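Long-range contacts in HMG box-containing protein 1 (Homo sapiens, PDB 3QVE), which represses transcription by binding to promoters of target genes, and takes part in regulating the cell cycle and the Wnt pathway: residues W4-H10 and C131-G135; K94-P98 and L113-H118. One frame throughout, in Å; residues are numbered along the deposited sequence.

Interaction 1. Residues W4-H10 and C131-G135; sequences WPSTVWH and CLPPG. With EDO (1,2-ethanediol), chain P.
Pro134 lies against the six-membered ring of Trp4 and is the residue most covered in this contact. Its CD is 4.0 Å from the centroid of that ring and 18° off the ring normal, a CH-pi contact over the face. CB of Pro134 sits on the same indole, close to CD2 and CE2, and the two side chains cross at about a right angle. The rim of the indole is used as well: CH2 of Trp4 approaches the backbone O of Leu132 to 3.3 Å, near the ring plane. At the other end of the residue, the backbone N of Trp4 donates a hydrogen bond of 3.1 Å to O1 of a bound 1,2-ethanediol, probably from the crystallisation liquor. Trp106 adds an edge-to-face ring contact to Trp4.

A second proline-aromatic pair follows. CB of Pro133 stands 3.6 Å from the centroid of the His10 ring, almost straight above its centre. CG of His10 is anti to the backbone N (chi1 -163°), which carries the imidazole across to Pro133. NE2 of His10 is hydrogen-bonded to the backbone O of Gly55, which helps fix the rotation of the ring.

Both segments belong to the AXH domain of this protein. They are loops near the two ends of the chain: 4-10 leads toward strand 17-20, and the other follows strand 130-131. The joint is mainly apolar, with two consecutive prolines packed on two aromatic rings. With an alanine in place of Trp4, Pro134 would probably lose its aromatic cover, and a gap would be likely to open beside the Leu132 carbonyl. Pro134 also meets the rest of 4-10: its CD is 3.3 Å from O of His10, and its CG lies 3.7 Å from OG1 of Thr7.

Interaction 2. Residues K94-P98 and L113-H118; sequences KLDHP and LTVVQH
With OG1 of Thr114 anti to its carbonyl carbon and beside the backbone N (chi1 -57°), the hydroxyl reaches the turn at Asp96. CG of Asp96 stands between its own N and carbonyl carbon (chi1 56°), and this turns the carboxylate toward CG of Gln117, whose side chain it crosses at a slant. The Thr114 OG1 donates a hydrogen bond of 2.8 Å to O of Asp96. It comes from above the carbonyl plane, 51° out of it. The same hydroxyl is also hydrogen-bonded to OG of Ser108. Residues 94-97 form a type I beta turn, closed by His97 N to Lys94 O. This turn joins strand 89-94 to strand 98-101 of the AXH domain and rests on helix 111-118. OD2 of Asp96 is 3.2 Å from CG of Gln117, and the carboxylate and amide planes are 22° apart. CG of Pro98 lies over one face of the His118 ring, toward its rim, while CB of Gln117 covers the opposite face. CB of Pro98 packs on CG2 of Thr114 at 3.9 Å. Leu95 and Leu113 run side by side, pointing the same way, with CB of Leu95 4.0 Å from CD1 of Leu113.

In the fold
The two contacts lie in one AXH domain, with centres about 14 Å apart. Along the chain, interaction 2 is nested inside the loop closed by interaction 1. Interaction 1 brings together loops near the two ends of the chain. Interaction 2 seats the turn between strands 89-94 and 98-101 on helix 111-118. Strand 89-94 belongs to the six-stranded antiparallel sheet, as does strand 130-131 at its edge. Strand 98-101 is an outer strand of the three-stranded mixed sheet. The contacts meet where CG of Pro5 packs on CG of Pro98 at 4.1 Å. The N-terminal segment therefore touches both the C-terminal loop and Pro98, just after the turn that connects the two sheets.

Interaction 1. Residues W4-H10 and C131-G135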
loop_
_atom_site.group_PDB
_atom_site.type_symbol
_atom_site.label_atom_id
_atom_site.label_comp_id
_atom_site.label_asym_id
_atom_site.label_seq_id
_atom_site.Cartn_x
_atom_site.Cartn_y
_atom_site.Cartn_z
ATOM N N TRP A 4 6.271 -12.916 -1.945
ATOM C CA TRP A 4 6.120 -11.652 -1.200
ATOM C C TRP A 4 7.396 -11.104 -0.539
ATOM O O TRP A 4 8.122 -11.812 0.152
ATOM C CB TRP A 4 5.018 -11.752 -0.129
ATOM C CG TRP A 4 3.658 -11.558 -0.687
ATOM C CD1 TRP A 4 2.823 -12.519 -1.195
ATOM C CD2 TRP A 4 2.972 -10.317 -0.824
ATOM N NE1 TRP A 4 1.655 -11.943 -1.626
ATOM C CE2 TRP A 4 1.717 -10.596 -1.410
ATOM C CE3 TRP A 4 3.295 -8.997 -0.507
ATOM C CZ2 TRP A 4 0.786 -9.609 -1.678
ATOM C CZ3 TRP A 4 2.376 -8.024 -0.770
ATOM C CH2 TRP A 4 1.120 -8.339 -1.342
ATOM N N PRO A 5 7.671 -9.827 -0.771
ATOM C CA PRO A 5 8.590 -9.144 0.103
ATOM C C PRO A 5 8.038 -9.083 1.529
ATOM O O PRO A 5 6.856 -9.367 1.755
ATOM C CB PRO A 5 8.624 -7.716 -0.437
ATOM C CG PRO A 5 7.547 -7.609 -1.468
ATOM C CD PRO A 5 6.960 -8.934 -1.713
ATOM N N SER A 6 8.899 -8.680 2.466
ATOM C CA SER A 6 8.521 -8.567 3.866
ATOM C C SER A 6 7.658 -7.325 4.077
ATOM O O SER A 6 8.102 -6.199 3.920
ATOM C CB SER A 6 9.760 -8.513 4.750
ATOM O OG SER A 6 9.395 -8.566 6.111
ATOM N N THR A 7 6.413 -7.548 4.433
ATOM C CA THR A 7 5.456 -6.482 4.642
ATOM C C THR A 7 5.328 -6.188 6.121
ATOM O O THR A 7 5.530 -7.072 6.946
ATOM C CB THR A 7 4.103 -6.886 4.085
ATOM O OG1 THR A 7 3.756 -8.172 4.606
ATOM C CG2 THR A 7 4.158 -6.960 2.553
ATOM N N VAL A 8 4.996 -4.950 6.458
ATOM C CA VAL A 8 4.803 -4.573 7.857
ATOM C C VAL A 8 3.334 -4.688 8.259
ATOM O O VAL A 8 3.016 -5.216 9.301
ATOM C CB VAL A 8 5.297 -3.130 8.102
ATOM C CG1 VAL A 8 5.020 -2.708 9.594
ATOM C CG2 VAL A 8 6.778 -3.067 7.822
ATOM N N TRP A 9 2.444 -4.173 7.429
ATOM C CA TRP A 9 1.003 -4.192 7.689
ATOM C C TRP A 9 0.293 -4.165 6.334
ATOM O O TRP A 9 0.655 -3.355 5.467
ATOM C CB TRP A 9 0.552 -2.974 8.529
ATOM C CG TRP A 9 -0.906 -2.947 8.621
ATOM C CD1 TRP A 9 -1.691 -3.744 9.446
ATOM C CD2 TRP A 9 -1.821 -2.164 7.836
ATOM N NE1 TRP A 9 -3.005 -3.483 9.216
ATOM C CE2 TRP A 9 -3.125 -2.544 8.226
ATOM C CE3 TRP A 9 -1.667 -1.182 6.862
ATOM C CZ2 TRP A 9 -4.257 -1.955 7.699
ATOM C CZ3 TRP A 9 -2.814 -0.594 6.314
ATOM C CH2 TRP A 9 -4.083 -0.986 6.735
ATOM N N HIS A 10 -0.679 -5.053 6.145
ATOM C CA HIS A 10 -1.366 -5.217 4.860
ATOM C C HIS A 10 -0.281 -5.480 3.807
ATOM O O HIS A 10 0.648 -6.224 4.093
ATOM C CB HIS A 10 -2.217 -3.995 4.539
ATOM C CG HIS A 10 -3.249 -4.204 3.475
ATOM N ND1 HIS A 10 -2.962 -4.203 2.116
ATOM C CD2 HIS A 10 -4.590 -4.377 3.576
ATOM C CE1 HIS A 10 -4.081 -4.370 1.443
ATOM N NE2 HIS A 10 -5.081 -4.470 2.303
ATOM N N CYS A 131 -5.320 -3.640 -4.995
ATOM C CA CYS A 131 -4.063 -4.075 -4.433
ATOM C C CYS A 131 -4.357 -5.021 -3.245
ATOM O O CYS A 131 -4.973 -4.626 -2.247
ATOM C CB CYS A 131 -3.273 -2.852 -4.010
ATOM S SG CYS A 131 -2.876 -1.809 -5.430
ATOM N N LEU A 132 -3.871 -6.259 -3.340
ATOM C CA LEU A 132 -4.216 -7.296 -2.390
ATOM C C LEU A 132 -3.171 -7.398 -1.281
ATOM O O LEU A 132 -1.997 -7.165 -1.521
ATOM C CB LEU A 132 -4.323 -8.650 -3.093
ATOM C CG LEU A 132 -5.337 -8.792 -4.215
ATOM C CD1 LEU A 132 -5.282 -10.251 -4.804
ATOM C CD2 LEU A 132 -6.741 -8.428 -3.704
ATOM N N PRO A 133 -3.620 -7.721 -0.058
ATOM C CA PRO A 133 -2.741 -8.044 1.031
ATOM C C PRO A 133 -2.202 -9.464 0.938
ATOM O O PRO A 133 -2.837 -10.298 0.339
ATOM C CB PRO A 133 -3.658 -7.926 2.243
ATOM C CG PRO A 133 -4.991 -8.327 1.768
ATOM C CD PRO A 133 -5.046 -7.808 0.342
ATOM N N PRO A 134 -1.051 -9.745 1.555
ATOM C CA PRO A 134 -0.527 -11.103 1.558
ATOM C C PRO A 134 -1.537 -12.046 2.191
ATOM O O PRO A 134 -2.270 -11.632 3.079
ATOM C CB PRO A 134 0.744 -11.009 2.414
ATOM C CG PRO A 134 0.805 -9.628 2.984
ATOM C CD PRO A 134 -0.154 -8.779 2.213
ATOM N N GLY A 135 -1.625 -13.278 1.694
ATOM C CA GLY A 135 -2.634 -14.227 2.217
ATOM C C GLY A 135 -4.092 -13.987 1.788
ATOM O O GLY A 135 -5.009 -14.620 2.306
HETATM C C1 EDO P . 3.799 -16.376 -1.973
HETATM O O1 EDO P . 4.687 -15.496 -1.274
HETATM C C2 EDO P . 4.296 -16.567 -3.405
HETATM O O2 EDO P . 3.490 -17.536 -4.073
#

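Interaction 2. Residues K94-P98 and L113-H118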
loop_
_atom_site.group_PDB
_atom_site.type_symbol
_atom_site.label_atom_id
_atom_site.label_comp_id
_atom_site.label_asym_id
_atom_site.label_seq_id
_atom_site.Cartn_x
_atom_site.Cartn_y
_atom_site.Cartn_z
ATOM N N LYS A 94 7.582 4.510 -0.956
ATOM C CA LYS A 94 8.710 4.688 -1.865
ATOM C C LYS A 94 8.293 4.429 -3.324
ATOM O O LYS A 94 7.340 3.702 -3.572
ATOM C CB LYS A 94 9.868 3.771 -1.471
ATOM C CG LYS A 94 10.349 3.906 -0.043
ATOM C CD LYS A 94 10.731 5.340 0.322
ATOM C CE LYS A 94 11.148 5.492 1.801
ATOM N NZ LYS A 94 10.242 6.379 2.533
ATOM N N LEU A 95 9.017 5.023 -4.271
ATOM C CA LEU A 95 8.684 4.911 -5.699
ATOM C C LEU A 95 8.732 3.482 -6.187
ATOM O O LEU A 95 8.019 3.143 -7.108
ATOM C CB LEU A 95 9.633 5.741 -6.552
ATOM C CG LEU A 95 9.795 7.241 -6.358
ATOM C CD1 LEU A 95 10.619 7.914 -7.523
ATOM C CD2 LEU A 95 8.467 7.912 -6.229
ATOM N N ASP A 96 9.554 2.654 -5.543
ATOM C CA ASP A 96 9.747 1.268 -5.934
ATOM C C ASP A 96 8.798 0.280 -5.204
ATOM O O ASP A 96 8.952 -0.934 -5.353
ATOM C CB ASP A 96 11.199 0.862 -5.621
ATOM C CG ASP A 96 11.534 1.077 -4.176
ATOM O OD1 ASP A 96 10.741 0.654 -3.317
ATOM O OD2 ASP A 96 12.564 1.700 -3.907
ATOM N N HIS A 97 7.825 0.784 -4.453
ATOM C CA HIS A 97 6.864 -0.076 -3.726
ATOM C C HIS A 97 6.083 -0.951 -4.737
ATOM O O HIS A 97 5.459 -0.438 -5.659
ATOM C CB HIS A 97 5.880 0.764 -2.888
ATOM C CG HIS A 97 5.247 0.019 -1.764
ATOM N ND1 HIS A 97 4.381 -1.031 -1.963
ATOM C CD2 HIS A 97 5.388 0.145 -0.420
ATOM C CE1 HIS A 97 4.006 -1.521 -0.789
ATOM N NE2 HIS A 97 4.592 -0.818 0.163
ATOM N N PRO A 98 6.141 -2.282 -4.574
ATOM C CA PRO A 98 5.372 -3.200 -5.428
ATOM C C PRO A 98 3.967 -3.459 -4.896
ATOM O O PRO A 98 3.728 -3.335 -3.687
ATOM C CB PRO A 98 6.182 -4.476 -5.353
ATOM C CG PRO A 98 6.729 -4.478 -3.951
ATOM C CD PRO A 98 6.973 -3.011 -3.613
ATOM N N LEU A 113 12.693 0.459 -11.018
ATOM C CA LEU A 113 13.175 0.677 -9.652
ATOM C C LEU A 113 12.779 -0.475 -8.760
ATOM O O LEU A 113 13.542 -0.890 -7.903
ATOM C CB LEU A 113 12.635 1.983 -9.096
ATOM C CG LEU A 113 13.098 3.275 -9.778
ATOM C CD1 LEU A 113 12.496 4.487 -9.020
ATOM C CD2 LEU A 113 14.657 3.358 -9.852
ATOM N N THR A 114 11.601 -1.040 -8.976
ATOM C CA THR A 114 11.190 -2.262 -8.219
ATOM C C THR A 114 12.052 -3.490 -8.497
ATOM O O THR A 114 12.356 -4.299 -7.561
ATOM C CB THR A 114 9.674 -2.595 -8.444
ATOM O OG1 THR A 114 8.900 -1.460 -8.056
ATOM C CG2 THR A 114 9.226 -3.806 -7.641
ATOM N N VAL A 115 12.456 -3.654 -9.754
ATOM C CA VAL A 115 13.416 -4.735 -10.108
ATOM C C VAL A 115 14.696 -4.613 -9.311
ATOM O O VAL A 115 15.160 -5.573 -8.714
ATOM C CB VAL A 115 13.746 -4.746 -11.610
ATOM C CG1 VAL A 115 14.960 -5.633 -11.910
ATOM C CG2 VAL A 115 12.478 -5.179 -12.444
ATOM N N VAL A 116 15.258 -3.421 -9.266
ATOM C CA VAL A 116 16.511 -3.236 -8.552
ATOM C C VAL A 116 16.365 -3.477 -7.065
ATOM O O VAL A 116 17.221 -4.115 -6.477
ATOM C CB VAL A 116 17.124 -1.824 -8.782
ATOM C CG1 VAL A 116 18.282 -1.504 -7.757
ATOM C CG2 VAL A 116 17.653 -1.773 -10.167
ATOM N N GLN A 117 15.315 -2.934 -6.458
ATOM C CA GLN A 117 15.163 -3.008 -5.020
ATOM C C GLN A 117 14.631 -4.348 -4.530
ATOM O O GLN A 117 15.045 -4.771 -3.476
ATOM C CB GLN A 117 14.229 -1.910 -4.497
ATOM C CG GLN A 117 14.801 -0.503 -4.607
ATOM C CD GLN A 117 16.078 -0.357 -3.784
ATOM O OE1 GLN A 117 16.109 -0.709 -2.595
ATOM N NE2 GLN A 117 17.140 0.130 -4.426
ATOM N N HIS A 118 13.717 -4.979 -5.270
ATOM C CA HIS A 118 13.049 -6.208 -4.829
ATOM C C HIS A 118 13.253 -7.393 -5.746
ATOM O O HIS A 118 12.840 -8.460 -5.400
ATOM C CB HIS A 118 11.550 -5.940 -4.705
ATOM C CG HIS A 118 11.253 -4.868 -3.704
ATOM N ND1 HIS A 118 11.453 -5.053 -2.347
ATOM C CD2 HIS A 118 10.875 -3.579 -3.865
ATOM C CE1 HIS A 118 11.197 -3.910 -1.724
ATOM N NE2 HIS A 118 10.833 -3.011 -2.618
#